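Local coordinates for protein cytochrome C (Thioalkalivibrio paradoxus ARh 1, PDB 5N1T) that binds a covalently attached heme c and probably carries electrons, at residues Y39-P44 with G50-L55; M67-F70 with T74-S77. One frame throughout, in Å; residues are numbered along the deposited sequence.

In this small, all-helical cytochrome c, two contacts between a helix and the loop that follows it meet the same heme. Interaction 1 joins the end of helix 29-42 to the loop after it and supplies the histidine ligand of the heme iron. Interaction 2, later in the chain, joins helix 60-72 to the loop that leads to helix 80-84, where the other axial ligand, Met80, lies. The two helices follow each other in sequence. The centres of interactions 1 and 2 are about 17 Å apart. Their nearest atoms are about 7 Å apart, with no direct touch; the heme, which both contacts meet, lies between them as their common partner.

Interaction 1: Y39-P44 with G50-L55; sequences YGCHGP and GGIPSL. With HEC (heme c), chain F.
His42, the last residue of the CXXCH motif of c-type cytochromes, meets Ile52 of the following loop beside the heme; the histidine binds the iron and the loop 50-55 holds its ring. CB of His42 comes within 4.1 Å of CD2 of Leu55. With CG anti to the carbonyl carbon (chi1 -78°), the ring turns toward the loop and the porphyrin. CG and ND1 lie beneath the Leu55 methyl CD1, which makes a CH-pi contact 3.6 Å from the ring centroid. Over the opposite face comes CG2 of Ile52, 3.5 Å from CE1, so the imidazole is held between two branched side chains. Its rotation is fixed at the edge: ND1 donates to the carbonyl O of Pro53 (2.9 Å, 158° at the hydrogen), which sits almost in the ring plane. This bond would be expected to make the ring a stronger electron donor to the metal. At the tip NE2 binds iron at 1.9 Å, and Met80 is the second axial ligand. Alongside, Cys41 is bonded to the heme through SG. The far end of Ile52 closes over this residue, its CD1 lying 3.4 Å from Cys41 O and 3.6 Å from Cys41 CB.

Interaction 2: M67-F70 with T74-S77; sequences MLAF and TRES. With HEC (heme c), chain F.
Phe70 lays one face of its ring against the aliphatic end of Arg75, with CD of the arginine over that face and NE 3.8 Å from the ring atom CZ. The guanidinium does not stack flat on the phenyl group: the two planes are 46° apart, and CZ of Phe70 lies over one face of the guanidinium, as does the heme propionate carbon CAA. The arginine chain runs extended through chi2 and then bends at chi3 (135°), which carries its tip past the ring toward the propionate. There NH2 donates to the heme oxygen O1A at 2.8 Å, an angled bond with 133° at the hydrogen. The pairing of unlike charges would be expected to stabilise the ionised propionate.

In the cytochrome c fold this is the side of the heme that bears the methionine ligand, and the chain passes here from helix 60-72 through a loop to helix 80-84. Phe70 also packs on Met80 of that helix, so one aromatic ring touches the heme, the loop and the axial ligand. Its edge is turned to the porphyrin, with CE2 3.6 Å from the heme atom C2A, and Glu76 O also lies at the edge, near the ring plane.

One backbone bond ties the loop back to helix 60-72. Arg75 N donates to Ala69 O at 2.9 Å in a nearly straight bond. Beside it the CB atoms of Ala69 and Arg75 touch at 3.8 Å. Farther along, CB of Ser77 packs 3.6 Å from CD1 of Phe70, while its OG accepts a hydrogen bond from Gln81 N in helix 80-84.

Interaction 1: Y39-P44 with G50-L55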
loop_
_atom_site.group_PDB
_atom_site.type_symbol
_atom_site.label_atom_id
_atom_site.label_comp_id
_atom_site.label_asym_id
_atom_site.label_seq_id
_atom_site.Cartn_x
_atom_site.Cartn_y
_atom_site.Cartn_z
ATOM N N TYR B 39 -7.215 2.834 -29.281
ATOM C CA TYR B 39 -7.927 3.988 -28.755
ATOM C C TYR B 39 -7.758 4.081 -27.249
ATOM O O TYR B 39 -7.850 5.167 -26.691
ATOM C CB TYR B 39 -9.404 4.019 -29.182
ATOM C CG TYR B 39 -9.654 3.833 -30.692
ATOM C CD1 TYR B 39 -8.910 4.540 -31.646
ATOM C CD2 TYR B 39 -10.662 2.949 -31.162
ATOM C CE1 TYR B 39 -9.136 4.360 -33.005
ATOM C CE2 TYR B 39 -10.897 2.777 -32.528
ATOM C CZ TYR B 39 -10.129 3.486 -33.447
ATOM O OH TYR B 39 -10.336 3.329 -34.816
ATOM N N GLY B 40 -7.490 2.938 -26.613
ATOM C CA GLY B 40 -7.204 2.850 -25.185
ATOM C C GLY B 40 -6.165 3.855 -24.730
ATOM O O GLY B 40 -6.389 4.544 -23.731
ATOM N N CYS B 41 -5.050 3.965 -25.457
ATOM C CA CYS B 41 -4.050 5.035 -25.202
ATOM C C CYS B 41 -4.206 6.254 -26.094
ATOM O O CYS B 41 -3.907 7.369 -25.648
ATOM C CB CYS B 41 -2.616 4.581 -25.426
ATOM S SG CYS B 41 -1.910 3.328 -24.341
ATOM N N HIS B 42 -4.615 6.040 -27.353
ATOM C CA HIS B 42 -4.561 7.109 -28.356
ATOM C C HIS B 42 -5.850 7.972 -28.351
ATOM O O HIS B 42 -5.914 8.988 -29.048
ATOM C CB HIS B 42 -4.163 6.580 -29.761
ATOM C CG HIS B 42 -2.687 6.304 -29.940
ATOM N ND1 HIS B 42 -1.754 7.304 -30.164
ATOM C CD2 HIS B 42 -1.992 5.136 -29.981
ATOM C CE1 HIS B 42 -0.549 6.768 -30.307
ATOM N NE2 HIS B 42 -0.661 5.453 -30.190
ATOM N N GLY B 43 -6.841 7.604 -27.529
ATOM C CA GLY B 43 -8.067 8.414 -27.353
ATOM C C GLY B 43 -9.169 7.921 -28.254
ATOM O O GLY B 43 -8.870 7.158 -29.165
ATOM N N PRO B 44 -10.439 8.375 -28.043
ATOM C CA PRO B 44 -11.540 7.782 -28.851
ATOM C C PRO B 44 -11.318 8.129 -30.309
ATOM O O PRO B 44 -11.004 9.293 -30.617
ATOM C CB PRO B 44 -12.821 8.463 -28.315
ATOM C CG PRO B 44 -12.368 9.520 -27.346
ATOM C CD PRO B 44 -10.864 9.632 -27.377
ATOM N N GLY B 50 -4.028 14.600 -25.271
ATOM C CA GLY B 50 -2.671 15.119 -25.127
ATOM C C GLY B 50 -1.682 14.080 -24.651
ATOM O O GLY B 50 -2.050 12.970 -24.278
ATOM N N GLY B 51 -0.418 14.461 -24.655
ATOM C CA GLY B 51 0.666 13.597 -24.260
ATOM C C GLY B 51 0.999 12.640 -25.370
ATOM O O GLY B 51 1.958 12.855 -26.138
ATOM N N ILE B 52 0.206 11.572 -25.438
ATOM C CA ILE B 52 0.359 10.538 -26.444
ATOM C C ILE B 52 -0.122 11.233 -27.726
ATOM O O ILE B 52 -1.133 11.934 -27.690
ATOM C CB ILE B 52 -0.443 9.232 -26.087
ATOM C CG1 ILE B 52 -0.043 8.667 -24.694
ATOM C CG2 ILE B 52 -0.230 8.153 -27.151
ATOM C CD1 ILE B 52 -0.791 7.417 -24.229
ATOM N N PRO B 53 0.624 11.107 -28.842
ATOM C CA PRO B 53 0.138 11.791 -30.057
ATOM C C PRO B 53 -1.204 11.238 -30.574
ATOM O O PRO B 53 -1.653 10.165 -30.117
ATOM C CB PRO B 53 1.272 11.584 -31.065
ATOM C CG PRO B 53 2.042 10.419 -30.553
ATOM C CD PRO B 53 1.945 10.497 -29.056
ATOM N N SER B 54 -1.832 12.021 -31.457
ATOM C CA SER B 54 -3.140 11.712 -32.078
ATOM C C SER B 54 -2.965 10.701 -33.213
ATOM O O SER B 54 -1.857 10.472 -33.705
ATOM C CB SER B 54 -3.837 12.972 -32.623
ATOM O OG SER B 54 -4.427 13.733 -31.593
ATOM N N LEU B 55 -4.058 10.087 -33.631
ATOM C CA LEU B 55 -3.951 9.040 -34.621
ATOM C C LEU B 55 -4.786 9.368 -35.863
ATOM O O LEU B 55 -4.370 9.092 -36.997
ATOM C CB LEU B 55 -4.355 7.708 -33.983
ATOM C CG LEU B 55 -3.389 6.557 -34.209
ATOM C CD1 LEU B 55 -2.030 6.907 -33.618
ATOM C CD2 LEU B 55 -3.937 5.235 -33.663
HETATM FE FE HEC F . 0.547 4.017 -30.147
HETATM C CHA HEC F . 2.991 6.390 -30.867
HETATM C CHB HEC F . -0.193 3.797 -33.447
HETATM C CHC HEC F . -1.441 1.214 -29.501
HETATM C CHD HEC F . 0.967 4.547 -26.848
HETATM N NA HEC F . 1.300 4.936 -31.859
HETATM C C1A HEC F . 2.233 5.881 -32.003
HETATM C C2A HEC F . 2.484 6.353 -33.393
HETATM C C3A HEC F . 1.530 5.554 -34.164
HETATM C C4A HEC F . 0.878 4.739 -33.113
HETATM C CMA HEC F . 1.250 5.509 -35.633
HETATM C CAA HEC F . 3.459 7.406 -33.860
HETATM C CBA HEC F . 2.616 8.681 -33.783
HETATM C CGA HEC F . 3.282 9.943 -34.312
HETATM O O1A HEC F . 4.518 10.000 -34.485
HETATM O O2A HEC F . 2.557 10.935 -34.558
HETATM N NB HEC F . -0.613 2.708 -31.284
HETATM C C1B HEC F . -0.804 2.786 -32.620
HETATM C C2B HEC F . -1.684 1.777 -33.231
HETATM C C3B HEC F . -2.051 0.965 -32.076
HETATM C C4B HEC F . -1.354 1.628 -30.909
HETATM C CMB HEC F . -2.079 1.565 -34.666
HETATM C CAB HEC F . -2.926 -0.217 -32.291
HETATM C CBB HEC F . -3.418 -1.183 -31.286
HETATM N NC HEC F . -0.151 3.033 -28.443
HETATM C C1C HEC F . -0.963 1.957 -28.322
HETATM C C2C HEC F . -1.272 1.546 -26.916
HETATM C C3C HEC F . -0.509 2.561 -26.145
HETATM C C4C HEC F . 0.107 3.409 -27.179
HETATM C CMC HEC F . -2.123 0.393 -26.473
HETATM C CAC HEC F . -0.340 2.860 -24.691
HETATM C CBC HEC F . -0.859 2.050 -23.566
HETATM N ND HEC F . 1.778 5.253 -29.052
HETATM C C1D HEC F . 1.866 5.311 -27.728
HETATM C C2D HEC F . 2.871 6.270 -27.211
HETATM C C3D HEC F . 3.460 6.826 -28.439
HETATM C C4D HEC F . 2.711 6.109 -29.477
HETATM C CMD HEC F . 3.197 6.630 -25.803
HETATM C CAD HEC F . 4.559 7.824 -28.613
HETATM C CBD HEC F . 5.735 6.942 -29.019
HETATM C CGD HEC F . 6.464 6.264 -27.876
HETATM O O1D HEC F . 7.080 6.960 -27.039
HETATM O O2D HEC F . 6.450 5.013 -27.823
#

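Interaction 2: M67-F70 with T74-S77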
loop_
_atom_site.group_PDB
_atom_site.type_symbol
_atom_site.label_atom_id
_atom_site.label_comp_id
_atom_site.label_asym_id
_atom_site.label_seq_id
_atom_site.Cartn_x
_atom_site.Cartn_y
_atom_site.Cartn_z
ATOM N N MET B 67 4.218 1.493 -37.425
ATOM C CA MET B 67 4.020 0.276 -36.641
ATOM C C MET B 67 5.231 -0.616 -36.840
ATOM O O MET B 67 5.944 -0.922 -35.881
ATOM C CB MET B 67 2.768 -0.479 -37.085
ATOM C CG MET B 67 1.451 0.136 -36.673
ATOM S SD MET B 67 1.269 0.075 -34.896
ATOM C CE MET B 67 0.374 -1.465 -34.725
ATOM N N LEU B 68 5.488 -0.962 -38.105
ATOM C CA LEU B 68 6.594 -1.848 -38.485
ATOM C C LEU B 68 7.939 -1.261 -38.084
ATOM O O LEU B 68 8.833 -2.027 -37.675
ATOM C CB LEU B 68 6.577 -2.171 -39.986
ATOM C CG LEU B 68 5.286 -2.742 -40.583
ATOM C CD1 LEU B 68 5.125 -2.255 -42.013
ATOM C CD2 LEU B 68 5.188 -4.265 -40.515
ATOM N N ALA B 69 8.062 0.077 -38.194
ATOM C CA ALA B 69 9.268 0.826 -37.784
ATOM C C ALA B 69 9.554 0.710 -36.276
ATOM O O ALA B 69 10.719 0.583 -35.854
ATOM C CB ALA B 69 9.162 2.294 -38.191
ATOM N N PHE B 70 8.479 0.758 -35.481
ATOM C CA PHE B 70 8.561 0.608 -34.031
ATOM C C PHE B 70 8.889 -0.842 -33.716
ATOM O O PHE B 70 9.769 -1.126 -32.884
ATOM C CB PHE B 70 7.235 0.977 -33.379
ATOM C CG PHE B 70 7.012 2.462 -33.184
ATOM C CD1 PHE B 70 7.995 3.281 -32.637
ATOM C CD2 PHE B 70 5.773 3.034 -33.501
ATOM C CE1 PHE B 70 7.754 4.639 -32.426
ATOM C CE2 PHE B 70 5.524 4.381 -33.296
ATOM C CZ PHE B 70 6.512 5.196 -32.758
ATOM N N THR B 74 13.837 0.396 -35.712
ATOM C CA THR B 74 14.159 1.558 -36.550
ATOM C C THR B 74 13.744 2.874 -35.931
ATOM O O THR B 74 14.503 3.851 -35.954
ATOM C CB THR B 74 13.406 1.459 -37.878
ATOM O OG1 THR B 74 13.791 0.242 -38.506
ATOM C CG2 THR B 74 13.680 2.698 -38.804
ATOM N N ARG B 75 12.510 2.882 -35.427
ATOM C CA ARG B 75 11.956 3.999 -34.699
ATOM C C ARG B 75 11.877 3.590 -33.210
ATOM O O ARG B 75 11.225 2.588 -32.853
ATOM C CB ARG B 75 10.601 4.375 -35.297
ATOM C CG ARG B 75 10.430 5.854 -35.435
ATOM C CD ARG B 75 9.082 6.197 -36.001
ATOM N NE ARG B 75 8.526 7.295 -35.218
ATOM C CZ ARG B 75 7.571 8.134 -35.613
ATOM N NH1 ARG B 75 7.023 8.040 -36.821
ATOM N NH2 ARG B 75 7.170 9.093 -34.788
ATOM N N GLU B 76 12.610 4.342 -32.378
ATOM C CA GLU B 76 12.699 4.177 -30.912
ATOM C C GLU B 76 11.337 4.424 -30.263
ATOM O O GLU B 76 10.670 5.418 -30.590
ATOM C CB GLU B 76 13.705 5.190 -30.342
ATOM C CG GLU B 76 15.146 4.960 -30.762
ATOM C CD GLU B 76 15.833 3.941 -29.884
ATOM O OE1 GLU B 76 16.284 4.321 -28.771
ATOM O OE2 GLU B 76 15.900 2.759 -30.305
ATOM N N SER B 77 10.909 3.542 -29.362
ATOM C CA SER B 77 9.646 3.792 -28.641
ATOM C C SER B 77 9.847 3.749 -27.135
ATOM O O SER B 77 10.837 3.183 -26.671
ATOM C CB SER B 77 8.567 2.803 -29.066
ATOM O OG SER B 77 8.839 1.504 -28.595
HETATM FE FE HEC F . 0.547 4.017 -30.147
HETATM C CHA HEC F . 2.991 6.390 -30.867
HETATM C CHB HEC F . -0.193 3.797 -33.447
HETATM C CHC HEC F . -1.441 1.214 -29.501
HETATM C CHD HEC F . 0.967 4.547 -26.848
HETATM N NA HEC F . 1.300 4.936 -31.859
HETATM C C1A HEC F . 2.233 5.881 -32.003
HETATM C C2A HEC F . 2.484 6.353 -33.393
HETATM C C3A HEC F . 1.530 5.554 -34.164
HETATM C C4A HEC F . 0.878 4.739 -33.113
HETATM C CMA HEC F . 1.250 5.509 -35.633
HETATM C CAA HEC F . 3.459 7.406 -33.860
HETATM C CBA HEC F . 2.616 8.681 -33.783
HETATM C CGA HEC F . 3.282 9.943 -34.312
HETATM O O1A HEC F . 4.518 10.000 -34.485
HETATM O O2A HEC F . 2.557 10.935 -34.558
HETATM N NB HEC F . -0.613 2.708 -31.284
HETATM C C1B HEC F . -0.804 2.786 -32.620
HETATM C C2B HEC F . -1.684 1.777 -33.231
HETATM C C3B HEC F . -2.051 0.965 -32.076
HETATM C C4B HEC F . -1.354 1.628 -30.909
HETATM C CMB HEC F . -2.079 1.565 -34.666
HETATM C CAB HEC F . -2.926 -0.217 -32.291
HETATM C CBB HEC F . -3.418 -1.183 -31.286
HETATM N NC HEC F . -0.151 3.033 -28.443
HETATM C C1C HEC F . -0.963 1.957 -28.322
HETATM C C2C HEC F . -1.272 1.546 -26.916
HETATM C C3C HEC F . -0.509 2.561 -26.145
HETATM C C4C HEC F . 0.107 3.409 -27.179
HETATM C CMC HEC F . -2.123 0.393 -26.473
HETATM C CAC HEC F . -0.340 2.860 -24.691
HETATM C CBC HEC F . -0.859 2.050 -23.566
HETATM N ND HEC F . 1.778 5.253 -29.052
HETATM C C1D HEC F . 1.866 5.311 -27.728
HETATM C C2D HEC F . 2.871 6.270 -27.211
HETATM C C3D HEC F . 3.460 6.826 -28.439
HETATM C C4D HEC F . 2.711 6.109 -29.477
HETATM C CMD HEC F . 3.197 6.630 -25.803
HETATM C CAD HEC F . 4.559 7.824 -28.613
HETATM C CBD HEC F . 5.735 6.942 -29.019
HETATM C CGD HEC F . 6.464 6.264 -27.876
HETATM O O1D HEC F . 7.080 6.960 -27.039
HETATM O O2D HEC F . 6.450 5.013 -27.823
#